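Long-range contacts in 3-hydroxyisobutyrate dehydrogenase (Salmonella typhimurium, PDB 3G0O), which probably catalyses the oxidation of L-threonate to 2-dehydro-L-erythronate, using NAD(+) in preference to NADP(+): residues 67-72 / 97-102; 77-82 / 110-115; 102-107 / 174-179; 143-148 / 167-172; 178-183 / 249-254. One frame throughout, in Å; residues are numbered along the deposited sequence.

Contact 1: residues 67-72 / 97-102; sequences ALVILV and AVMVSS
Ser102 OG donates to Val72 O at 2.7 Å, closing the loop end of a pair of parallel strands. The hydroxyl, anti to its own backbone N (chi1 178°), meets this oxygen from above the carbonyl plane; a small residue with a donor suits a place where the ladder has ended. Upstream, the regular ladder begins with Leu68, whose N reaches Ala97 O at 2.8 Å and whose O receives Met99 N. Ile70 repeats the pattern, its N bonding to Met99 O and its O accepting Ser101 N at 2.8 Å. Ser101 turns its hydroxyl elsewhere, to Ala126 O.

Packing follows the two faces. Ile70 CD1 rests 3.8 Å from Val98 CG1 on one, while Val69 CG2 approaches the CB of selenomethionine Met99 at 4.2 Å on the other; beta-branched residues favour such extended backbones. Beyond the strands, Leu71 CD2 presses on Ser101 CB at a tight 3.4 Å.

These are adjacent central strands of a Rossmann-type sheet. Strand 9-13 flanks 67-70 on its other side, bonding Ala67, Val69 and Leu71. Ile70, Val72 and Val100 lie against helix 75-82, whereas Ala67, Val69 and Ala97 face helix 148-161.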
# COMPACT_ATOMS: atom_id res chain seq x y z
N ALA A 67 31.36 16.34 -3.90
CA ALA A 67 29.96 16.32 -3.49
C ALA A 67 29.82 15.77 -2.08
O ALA A 67 30.55 14.86 -1.68
CB ALA A 67 29.14 15.47 -4.46
N LEU A 68 28.88 16.33 -1.33
CA LEU A 68 28.62 15.88 0.03
C LEU A 68 27.14 15.51 0.08
O LEU A 68 26.29 16.33 -0.28
CB LEU A 68 28.91 16.99 1.03
CG LEU A 68 28.86 16.57 2.51
CD1 LEU A 68 30.13 15.81 2.85
CD2 LEU A 68 28.72 17.79 3.40
N VAL A 69 26.84 14.29 0.50
CA VAL A 69 25.45 13.84 0.61
C VAL A 69 25.12 13.78 2.10
O VAL A 69 25.85 13.18 2.88
CB VAL A 69 25.25 12.43 0.00
CG1 VAL A 69 23.77 12.04 0.06
CG2 VAL A 69 25.76 12.40 -1.43
N ILE A 70 24.01 14.41 2.48
CA ILE A 70 23.60 14.42 3.88
C ILE A 70 22.30 13.65 4.08
O ILE A 70 21.22 14.10 3.69
CB ILE A 70 23.42 15.87 4.37
CG1 ILE A 70 24.70 16.66 4.12
CG2 ILE A 70 23.07 15.88 5.86
CD1 ILE A 70 24.61 18.13 4.49
N LEU A 71 22.42 12.47 4.69
CA LEU A 71 21.27 11.61 4.96
C LEU A 71 21.05 11.56 6.47
O LEU A 71 21.53 10.66 7.16
CB LEU A 71 21.54 10.21 4.42
CG LEU A 71 21.62 10.09 2.89
CD1 LEU A 71 22.60 9.00 2.51
CD2 LEU A 71 20.25 9.80 2.32
N VAL A 72 20.31 12.54 6.98
CA VAL A 72 20.01 12.62 8.40
C VAL A 72 18.51 12.76 8.65
O VAL A 72 17.73 12.99 7.73
CB VAL A 72 20.78 13.79 9.06
CG1 VAL A 72 22.28 13.54 8.96
CG2 VAL A 72 20.42 15.11 8.39
N ALA A 97 29.07 20.33 -4.71
CA ALA A 97 27.63 20.25 -4.46
C ALA A 97 27.25 19.55 -3.16
O ALA A 97 27.95 18.66 -2.68
CB ALA A 97 26.95 19.54 -5.63
N VAL A 98 26.13 19.98 -2.59
CA VAL A 98 25.62 19.37 -1.37
C VAL A 98 24.25 18.80 -1.69
O VAL A 98 23.35 19.53 -2.11
CB VAL A 98 25.48 20.38 -0.22
CG1 VAL A 98 24.88 19.69 0.99
CG2 VAL A 98 26.83 20.97 0.13
N MSE A 99 24.10 17.50 -1.51
CA MSE A 99 22.83 16.83 -1.77
C MSE A 99 22.19 16.57 -0.41
O MSE A 99 22.63 15.70 0.33
CB MSE A 99 23.08 15.51 -2.50
CG MSE A 99 21.82 14.78 -2.93
SE MSE A 99 22.23 13.13 -3.85
CE MSE A 99 20.78 12.02 -3.19
N VAL A 100 21.15 17.34 -0.09
CA VAL A 100 20.47 17.18 1.19
C VAL A 100 19.35 16.16 1.02
O VAL A 100 18.39 16.39 0.29
CB VAL A 100 19.88 18.52 1.69
CG1 VAL A 100 19.22 18.34 3.05
CG2 VAL A 100 20.98 19.57 1.78
N SER A 101 19.50 15.02 1.68
CA SER A 101 18.52 13.95 1.59
C SER A 101 17.97 13.60 2.97
O SER A 101 18.32 12.58 3.57
CB SER A 101 19.16 12.72 0.94
OG SER A 101 19.69 13.06 -0.33
N SER A 102 17.10 14.47 3.47
CA SER A 102 16.49 14.29 4.78
C SER A 102 14.98 14.44 4.59
O SER A 102 14.45 14.10 3.54
CB SER A 102 17.02 15.36 5.73
OG SER A 102 16.44 15.28 7.02

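Contact 2: residues 77-82 / 110-115; sequences QVRQVL and QEIAAA
Val78, Arg79 and Leu82 face Glu111 and Ile112 across two nearly parallel helices of the Rossmann-type nucleotide-binding domain. Helix 75-82 is the crossover between parallel strands 67-70 and 97-100, and helix 106-117 follows the second of these, so the two lie side by side over the same face of the sheet. Their short segments are inclined by only 9°, but the axes come no closer than 11.7 Å, so the gap is spanned by side chains reaching in from both helices.

The apolar part centres on Ile112, which has a branch for each partner. Its CD1 end meets Val78 CG1 at 4.0 Å, and its CG2 methyl lies 3.8 Å from Leu82 CD1. Both neighbours are met at about a right angle. With CG1 beside its backbone N and CG2 beside the carbonyl carbon, the isoleucine spreads its two arms over successive turns of the opposing helix, since Val78 and Leu82 are four residues apart. On its sheet side Ile112 also touches Met123 of strand 122-129, while Leu82 rests on Ile70.

The ionic part lies toward solvent. Arg79 stretches its chain from CG to NE across the gap, and its NH2 forms a salt bridge with Glu111 OE1 at 3.1 Å. The guanidinium and carboxylate planes are turned 44° against each other. The strongest partner of NH2 is Asp108 OD1, just before 110-115; Glu111 adds a second carboxylate, and the two probably steady the group. Ile112 CG1 lies over one face of the Arg79 guanidinium, 4.2 Å from its plane and offset toward the rim.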
# COMPACT_ATOMS: atom_id res chain seq x y z
N GLN A 77 19.65 18.66 12.25
CA GLN A 77 20.86 17.90 12.03
C GLN A 77 21.56 18.29 10.73
O GLN A 77 22.79 18.23 10.63
CB GLN A 77 20.55 16.40 12.05
CG GLN A 77 20.36 15.85 13.46
CD GLN A 77 19.84 14.42 13.49
OE1 GLN A 77 20.25 13.58 12.69
NE2 GLN A 77 18.93 14.15 14.42
N VAL A 78 20.79 18.70 9.72
CA VAL A 78 21.38 19.13 8.46
C VAL A 78 22.16 20.41 8.74
O VAL A 78 23.31 20.55 8.32
CB VAL A 78 20.31 19.42 7.38
CG1 VAL A 78 20.98 19.95 6.12
CG2 VAL A 78 19.53 18.16 7.07
N ARG A 79 21.53 21.33 9.45
CA ARG A 79 22.17 22.60 9.79
C ARG A 79 23.42 22.41 10.64
O ARG A 79 24.39 23.15 10.49
CB ARG A 79 21.19 23.52 10.51
CG ARG A 79 20.09 24.08 9.61
CD ARG A 79 19.36 25.22 10.30
NE ARG A 79 18.63 26.05 9.35
CZ ARG A 79 17.40 25.79 8.90
NH1 ARG A 79 16.75 24.71 9.33
NH2 ARG A 79 16.84 26.60 8.02
N GLN A 80 23.41 21.42 11.53
CA GLN A 80 24.57 21.16 12.38
C GLN A 80 25.74 20.62 11.57
O GLN A 80 26.90 20.90 11.88
CB GLN A 80 24.22 20.20 13.52
CG GLN A 80 23.39 20.85 14.63
CD GLN A 80 23.10 19.91 15.80
OE1 GLN A 80 24.02 19.39 16.43
NE2 GLN A 80 21.82 19.71 16.09
N VAL A 81 25.44 19.84 10.54
CA VAL A 81 26.48 19.28 9.69
C VAL A 81 27.08 20.38 8.81
O VAL A 81 28.29 20.43 8.58
CB VAL A 81 25.92 18.16 8.77
CG1 VAL A 81 26.93 17.82 7.67
CG2 VAL A 81 25.63 16.91 9.60
N LEU A 82 26.22 21.29 8.35
CA LEU A 82 26.64 22.37 7.47
C LEU A 82 27.12 23.65 8.14
O LEU A 82 28.15 24.21 7.75
CB LEU A 82 25.51 22.72 6.50
CG LEU A 82 25.10 21.64 5.49
CD1 LEU A 82 24.00 22.17 4.59
CD2 LEU A 82 26.31 21.24 4.66
N GLN A 110 14.94 25.89 1.12
CA GLN A 110 15.26 27.14 0.45
C GLN A 110 16.25 27.98 1.25
O GLN A 110 17.17 28.57 0.68
CB GLN A 110 13.98 27.93 0.19
CG GLN A 110 13.04 27.26 -0.81
CD GLN A 110 11.69 27.94 -0.90
OE1 GLN A 110 11.61 29.13 -1.19
NE2 GLN A 110 10.62 27.19 -0.66
N GLU A 111 16.06 28.04 2.56
CA GLU A 111 16.95 28.80 3.44
C GLU A 111 18.37 28.22 3.40
O GLU A 111 19.36 28.96 3.32
CB GLU A 111 16.42 28.77 4.87
CG GLU A 111 15.17 29.61 5.09
CD GLU A 111 14.43 29.25 6.37
OE1 GLU A 111 15.10 29.05 7.41
OE2 GLU A 111 13.18 29.18 6.34
N ILE A 112 18.45 26.90 3.45
CA ILE A 112 19.74 26.21 3.42
C ILE A 112 20.42 26.39 2.07
O ILE A 112 21.64 26.58 2.01
CB ILE A 112 19.54 24.69 3.69
CG1 ILE A 112 19.04 24.49 5.12
CG2 ILE A 112 20.85 23.94 3.44
CD1 ILE A 112 18.63 23.07 5.44
N ALA A 113 19.64 26.34 1.00
CA ALA A 113 20.20 26.51 -0.34
C ALA A 113 20.78 27.91 -0.52
O ALA A 113 21.85 28.07 -1.11
CB ALA A 113 19.12 26.25 -1.39
N ALA A 114 20.07 28.91 -0.02
CA ALA A 114 20.54 30.29 -0.13
C ALA A 114 21.89 30.46 0.56
O ALA A 114 22.80 31.09 0.03
CB ALA A 114 19.52 31.24 0.47
N ALA A 115 22.02 29.88 1.75
CA ALA A 115 23.25 29.96 2.53
C ALA A 115 24.42 29.29 1.80
O ALA A 115 25.55 29.78 1.85
CB ALA A 115 23.05 29.32 3.90

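Contact 3: residues 102-107 / 174-179; sequences STISSA and AGSTVK
Lys179, the predicted active-site lysine, donates from NZ to Thr103 OG1 at 2.9 Å, the sole direct hydrogen bond between the two segments. The two side chains cross at about a right angle. Lys179 leaves its helix with CG anti to the backbone N, then bends at chi2 (56°) and again near its tip, which brings the amine to the hydroxyl of Thr103; lysine's long, flexible chain suits a place where a helix residue must reach the loop. NZ also has a weak bond to Val128 O, and the Lys179 side chain lies about 5 Å, between nearest atoms, from a bound L(+)-tartaric acid, consistent with a place in the substrate pocket.

Water supplies the remaining polar links. One molecule donates to Ser102 O at 2.7 Å and weakly accepts from Lys179 NZ. A second takes the hydrogen of Ile104 N at 3.0 Å and donates to Ser176 OG at 2.7 Å; that hydroxyl is also bonded to Asp125 OD1. A third lies between Ile104 O and Ser176 O.

Packing needs small residues here. Ser176 CB comes to 3.2 Å from Ile104 O, and farther along Ser106 CB lies 3.7 Å from Thr177 OG1. Ser105, the N-cap of the following helix, caps Asp108 N with its hydroxyl.

The contact thus joins the loop after strand 97-100 and the start of helix 106-117 to the first turns of the long helix 174-202. Ala109 of helix 106-117 touches both Ile104 and Ser176, helix 242-258 reaches Thr103 through Asp248, and Ile205 of the second subunit packs on Thr177.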
# COMPACT_ATOMS: atom_id res chain seq x y z
N SER A 102 17.10 14.47 3.47
CA SER A 102 16.49 14.29 4.78
C SER A 102 14.98 14.44 4.59
O SER A 102 14.45 14.10 3.54
CB SER A 102 17.02 15.36 5.73
OG SER A 102 16.44 15.28 7.02
N THR A 103 14.29 14.94 5.61
CA THR A 103 12.86 15.18 5.49
C THR A 103 12.64 16.52 6.17
O THR A 103 12.40 16.59 7.38
CB THR A 103 12.03 14.07 6.18
OG1 THR A 103 12.33 12.81 5.58
CG2 THR A 103 10.54 14.34 6.01
N ILE A 104 12.74 17.58 5.38
CA ILE A 104 12.61 18.93 5.89
C ILE A 104 11.53 19.74 5.16
O ILE A 104 11.02 19.33 4.13
CB ILE A 104 13.98 19.65 5.76
CG1 ILE A 104 14.34 19.87 4.28
CG2 ILE A 104 15.06 18.82 6.43
CD1 ILE A 104 15.71 20.50 4.06
N SER A 105 11.21 20.91 5.71
CA SER A 105 10.20 21.77 5.11
C SER A 105 10.77 22.42 3.86
O SER A 105 11.99 22.49 3.68
CB SER A 105 9.77 22.85 6.09
OG SER A 105 10.81 23.81 6.25
N SER A 106 9.88 22.89 3.00
CA SER A 106 10.29 23.57 1.78
C SER A 106 11.04 24.85 2.16
O SER A 106 12.05 25.20 1.53
CB SER A 106 9.08 23.93 0.93
OG SER A 106 9.48 24.54 -0.28
N ALA A 107 10.56 25.53 3.19
CA ALA A 107 11.20 26.76 3.65
C ALA A 107 12.64 26.48 4.07
O ALA A 107 13.55 27.23 3.70
CB ALA A 107 10.41 27.35 4.82
N ALA A 174 10.71 22.31 -3.90
CA ALA A 174 9.71 21.41 -4.46
C ALA A 174 9.98 19.95 -4.11
O ALA A 174 9.05 19.18 -3.85
CB ALA A 174 9.66 21.57 -5.97
N GLY A 175 11.25 19.57 -4.09
CA GLY A 175 11.60 18.21 -3.75
C GLY A 175 11.11 17.87 -2.35
O GLY A 175 10.52 16.81 -2.14
N SER A 176 11.35 18.76 -1.39
CA SER A 176 10.91 18.52 -0.02
C SER A 176 9.39 18.49 0.09
O SER A 176 8.84 17.77 0.93
CB SER A 176 11.48 19.57 0.93
OG SER A 176 12.87 19.37 1.15
N THR A 177 8.70 19.26 -0.75
CA THR A 177 7.24 19.27 -0.72
C THR A 177 6.73 17.90 -1.15
O THR A 177 5.76 17.37 -0.59
CB THR A 177 6.67 20.35 -1.67
OG1 THR A 177 6.99 21.64 -1.16
CG2 THR A 177 5.14 20.21 -1.78
N VAL A 178 7.38 17.31 -2.15
CA VAL A 178 6.98 15.99 -2.63
C VAL A 178 7.23 14.94 -1.55
O VAL A 178 6.40 14.05 -1.36
CB VAL A 178 7.74 15.62 -3.91
CG1 VAL A 178 7.48 14.16 -4.28
CG2 VAL A 178 7.29 16.52 -5.05
N LYS A 179 8.36 15.06 -0.86
CA LYS A 179 8.71 14.13 0.22
C LYS A 179 7.67 14.20 1.34
O LYS A 179 7.29 13.18 1.91
CB LYS A 179 10.10 14.45 0.78
CG LYS A 179 10.55 13.54 1.93
CD LYS A 179 10.53 12.07 1.51
CE LYS A 179 10.94 11.14 2.65
NZ LYS A 179 12.36 11.32 3.06
O HOH W 1 15.26 11.76 2.47
O HOH W 2 13.03 17.05 2.48
O HOH W 3 10.29 16.78 3.02

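Contact 4: residues 143-148 / 167-172; sequences MASGSE and RISDTP
Ser145 CB lies 3.2 Å from Ser169 OG and as close to Thr171 O. The next atom, OG, stands between the backbone N and carbonyl carbon (chi1 65°) and donates to Thr171 O at 2.9 Å, arriving from above the carbonyl plane. It also lies 3.6 Å from Pro172 CA and bonds Gly175 N, so one small hydroxyl ties strand, loop and the start of helix 174-202 together. Ser169 OG in turn accepts Thr171 N, an ST turn that shapes this loop.

The strands concerned, 140-145 and 162-169, open and close a beta-alpha-beta unit around helix 148-161, at the edge of the chain's sheet. Ile168 N bonds Ala144 O at 2.7 Å, and Gly146 N reaches Ser169 O in a longer bond. Gly146 has phi 159°, where any CB would collide with the preceding carbonyl.

On the solvent side Arg167 NH2 makes a salt bridge to Glu148 OE1 at 3.1 Å. The oxygen lies near the guanidinium plane, yet is itself met from above the carboxylate plane. Arg167 also makes a cation-pi contact with Phe151, while a water links its NH2 to Gly146 O.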
# COMPACT_ATOMS: atom_id res chain seq x y z
N MSE A 143 13.46 12.42 -5.15
CA MSE A 143 12.51 13.46 -5.53
C MSE A 143 13.30 14.74 -5.31
O MSE A 143 13.33 15.31 -4.22
CB MSE A 143 11.25 13.39 -4.66
CG MSE A 143 11.46 13.09 -3.19
SE MSE A 143 10.07 11.89 -2.49
CE MSE A 143 11.12 10.27 -2.44
N ALA A 144 13.96 15.19 -6.38
CA ALA A 144 14.82 16.36 -6.30
C ALA A 144 14.43 17.58 -7.09
O ALA A 144 13.77 17.50 -8.13
CB ALA A 144 16.24 15.94 -6.69
N SER A 145 14.87 18.73 -6.59
CA SER A 145 14.64 20.01 -7.24
C SER A 145 15.88 20.86 -6.98
O SER A 145 16.47 20.80 -5.90
CB SER A 145 13.38 20.69 -6.68
OG SER A 145 13.53 21.04 -5.32
N GLY A 146 16.28 21.64 -7.98
CA GLY A 146 17.46 22.47 -7.83
C GLY A 146 18.01 22.86 -9.19
O GLY A 146 17.50 22.43 -10.22
N SER A 147 19.07 23.67 -9.17
CA SER A 147 19.70 24.17 -10.39
C SER A 147 20.34 23.12 -11.28
O SER A 147 20.61 22.00 -10.85
CB SER A 147 20.76 25.21 -10.03
OG SER A 147 21.85 24.58 -9.38
N GLU A 148 20.60 23.51 -12.52
CA GLU A 148 21.22 22.63 -13.49
C GLU A 148 22.64 22.34 -13.01
O GLU A 148 23.17 21.25 -13.22
CB GLU A 148 21.26 23.31 -14.86
CG GLU A 148 21.86 22.45 -15.96
CD GLU A 148 21.15 21.12 -16.11
OE1 GLU A 148 19.91 21.13 -16.31
OE2 GLU A 148 21.82 20.07 -16.04
N ARG A 167 13.01 14.88 -11.29
CA ARG A 167 13.36 16.29 -11.20
C ARG A 167 12.05 17.05 -11.13
O ARG A 167 11.38 17.25 -12.15
CB ARG A 167 14.18 16.72 -12.42
CG ARG A 167 15.49 15.95 -12.55
CD ARG A 167 16.29 16.32 -13.80
NE ARG A 167 16.72 17.72 -13.82
CZ ARG A 167 17.78 18.17 -14.49
NH1 ARG A 167 18.52 17.33 -15.19
NH2 ARG A 167 18.09 19.47 -14.45
N ILE A 168 11.69 17.45 -9.92
CA ILE A 168 10.44 18.16 -9.66
C ILE A 168 10.44 19.59 -10.18
O ILE A 168 9.49 20.02 -10.84
CB ILE A 168 10.13 18.17 -8.14
CG1 ILE A 168 10.33 16.76 -7.57
CG2 ILE A 168 8.71 18.65 -7.90
CD1 ILE A 168 9.49 15.68 -8.23
N SER A 169 11.49 20.33 -9.87
CA SER A 169 11.61 21.71 -10.33
C SER A 169 13.08 22.09 -10.42
O SER A 169 13.96 21.29 -10.10
CB SER A 169 10.89 22.68 -9.39
OG SER A 169 11.63 22.91 -8.20
N ASP A 170 13.33 23.32 -10.86
CA ASP A 170 14.70 23.81 -10.99
C ASP A 170 15.11 24.63 -9.78
O ASP A 170 16.16 25.27 -9.78
CB ASP A 170 14.82 24.65 -12.27
CG ASP A 170 14.04 25.95 -12.19
OD1 ASP A 170 12.94 25.95 -11.59
OD2 ASP A 170 14.52 26.96 -12.73
N THR A 171 14.28 24.63 -8.74
CA THR A 171 14.61 25.39 -7.55
C THR A 171 14.37 24.58 -6.28
O THR A 171 13.40 23.84 -6.18
CB THR A 171 13.77 26.68 -7.46
OG1 THR A 171 12.44 26.35 -7.04
CG2 THR A 171 13.71 27.37 -8.81
N PRO A 172 15.28 24.71 -5.30
CA PRO A 172 15.14 23.98 -4.04
C PRO A 172 13.79 24.26 -3.39
O PRO A 172 13.28 25.37 -3.46
CB PRO A 172 16.29 24.54 -3.20
CG PRO A 172 17.34 24.80 -4.24
CD PRO A 172 16.54 25.46 -5.34
O HOH W 4 17.11 21.90 -13.01
O HOH W 5 21.17 17.74 -16.31

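Contact 5: residues 178-183 / 249-254; sequences VKIIHQ and LGLVAD
Ile180 is the first residue of 178-183 to meet helix 242-258, and it carries most of the contact. Its CG1 arm, beside the backbone N, runs out to CD1, which lies 3.7 Å from Leu251 CG; the two side chains cross at about a right angle. The other branch, CG2, anti to the backbone N, touches Val252 CG2 at 3.6 Å, the two side chains sliding past each other in opposite directions. This same valine methyl comes to 3.2 Å from Ile180 O, so the helices approach closely enough for side chain to press on backbone. A branched isoleucine suits the spot, because its two branches let it meet Leu251 and Val252 separately.

One turn on, Gln183 contributes mainly its backbone: Gln183 O lies 3.9 Å from Leu249 CD2. Its side chain folds back (chi2 -51°) and leads elsewhere. Gln183 OE1 accepts from His182 ND1 at 2.8 Å, with the donor in the carbonyl plane, and NE2 bonds Asp248 OD2; a partner at each end of the buried amide probably fixes its flip.

The segments cross at -116° with axes 8.8 Å apart. This is helix packing in the all-helical C-terminal domain of the 6-phosphogluconate dehydrogenase-like fold, where helix 174-202 leads away from the nucleotide-binding domain. The Gln183 side chain lies about 5 Å (nearest atoms) from the bound tartaric acid, near the predicted active-site Lys179.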
# COMPACT_ATOMS: atom_id res chain seq x y z
N VAL A 178 7.38 17.31 -2.15
CA VAL A 178 6.98 15.99 -2.63
C VAL A 178 7.23 14.94 -1.55
O VAL A 178 6.40 14.05 -1.36
CB VAL A 178 7.74 15.62 -3.91
CG1 VAL A 178 7.48 14.16 -4.28
CG2 VAL A 178 7.29 16.52 -5.05
N LYS A 179 8.36 15.06 -0.86
CA LYS A 179 8.71 14.13 0.22
C LYS A 179 7.67 14.20 1.34
O LYS A 179 7.29 13.18 1.91
CB LYS A 179 10.10 14.45 0.78
CG LYS A 179 10.55 13.54 1.93
CD LYS A 179 10.53 12.07 1.51
CE LYS A 179 10.94 11.14 2.65
NZ LYS A 179 12.36 11.32 3.06
N ILE A 180 7.22 15.42 1.65
CA ILE A 180 6.22 15.60 2.70
C ILE A 180 4.95 14.85 2.34
O ILE A 180 4.39 14.13 3.16
CB ILE A 180 5.89 17.10 2.91
CG1 ILE A 180 7.09 17.80 3.55
CG2 ILE A 180 4.63 17.25 3.77
CD1 ILE A 180 6.97 19.31 3.58
N ILE A 181 4.48 15.03 1.11
CA ILE A 181 3.27 14.35 0.67
C ILE A 181 3.51 12.84 0.74
O ILE A 181 2.64 12.08 1.18
CB ILE A 181 2.89 14.78 -0.76
CG1 ILE A 181 2.64 16.28 -0.77
CG2 ILE A 181 1.66 14.02 -1.22
CD1 ILE A 181 2.35 16.85 -2.14
N HIS A 182 4.68 12.39 0.31
CA HIS A 182 5.01 10.97 0.36
C HIS A 182 4.91 10.42 1.79
O HIS A 182 4.39 9.32 2.00
CB HIS A 182 6.42 10.71 -0.18
CG HIS A 182 6.86 9.29 -0.04
ND1 HIS A 182 7.49 8.81 1.08
CD2 HIS A 182 6.69 8.22 -0.86
CE1 HIS A 182 7.69 7.51 0.96
NE2 HIS A 182 7.21 7.13 -0.21
N GLN A 183 5.39 11.19 2.76
CA GLN A 183 5.36 10.74 4.15
C GLN A 183 3.95 10.65 4.72
O GLN A 183 3.72 9.93 5.70
CB GLN A 183 6.23 11.65 5.03
CG GLN A 183 7.72 11.51 4.78
CD GLN A 183 8.20 10.07 4.80
OE1 GLN A 183 8.15 9.37 3.79
NE2 GLN A 183 8.67 9.62 5.96
N LEU A 249 4.64 13.45 10.23
CA LEU A 249 3.22 13.74 10.08
C LEU A 249 2.93 15.13 10.65
O LEU A 249 1.91 15.75 10.32
CB LEU A 249 2.37 12.67 10.77
CG LEU A 249 2.34 11.33 10.02
CD1 LEU A 249 1.63 10.28 10.86
CD2 LEU A 249 1.65 11.50 8.67
N GLY A 250 3.83 15.62 11.50
CA GLY A 250 3.67 16.95 12.04
C GLY A 250 3.96 17.94 10.92
O GLY A 250 3.29 18.96 10.77
N LEU A 251 4.98 17.62 10.12
CA LEU A 251 5.36 18.47 9.00
C LEU A 251 4.24 18.46 7.95
O LEU A 251 3.96 19.48 7.32
CB LEU A 251 6.68 17.99 8.40
CG LEU A 251 7.25 18.78 7.22
CD1 LEU A 251 7.30 20.26 7.56
CD2 LEU A 251 8.65 18.25 6.91
N VAL A 252 3.62 17.30 7.76
CA VAL A 252 2.51 17.18 6.82
C VAL A 252 1.38 18.10 7.31
O VAL A 252 0.79 18.85 6.54
CB VAL A 252 2.00 15.72 6.74
CG1 VAL A 252 0.64 15.67 6.07
CG2 VAL A 252 3.00 14.87 5.95
N ALA A 253 1.10 18.04 8.61
CA ALA A 253 0.05 18.86 9.21
C ALA A 253 0.29 20.35 8.94
O ALA A 253 -0.63 21.06 8.52
CB ALA A 253 -0.01 18.60 10.72
N ASP A 254 1.51 20.81 9.16
CA ASP A 254 1.86 22.21 8.93
C ASP A 254 1.67 22.60 7.47
O ASP A 254 1.14 23.67 7.17
CB ASP A 254 3.31 22.49 9.33
CG ASP A 254 3.52 22.44 10.83
OD1 ASP A 254 2.54 22.60 11.59
OD2 ASP A 254 4.68 22.26 11.25

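In the fold
Contacts 1, 2 and 5 are largely buried, whereas 3 and 4 are only partly so. Contact 1 is a ladder of backbone bonds inside the sheet; contact 2 lies on one of its faces, Val78 meeting Val100, with an ion pair toward solvent. Contact 4, farthest along the same sheet, relies on serines, a glycine and an exposed ion pair. Contacts 3 and 5 share helix 174-202: the first joins the two domains by water and a lysine, the second packs helices of the C-terminal domain by apolar side chains. Leu251 touches Ile104, linking them. Contacts 3, 4 and 5 also reach the second subunit.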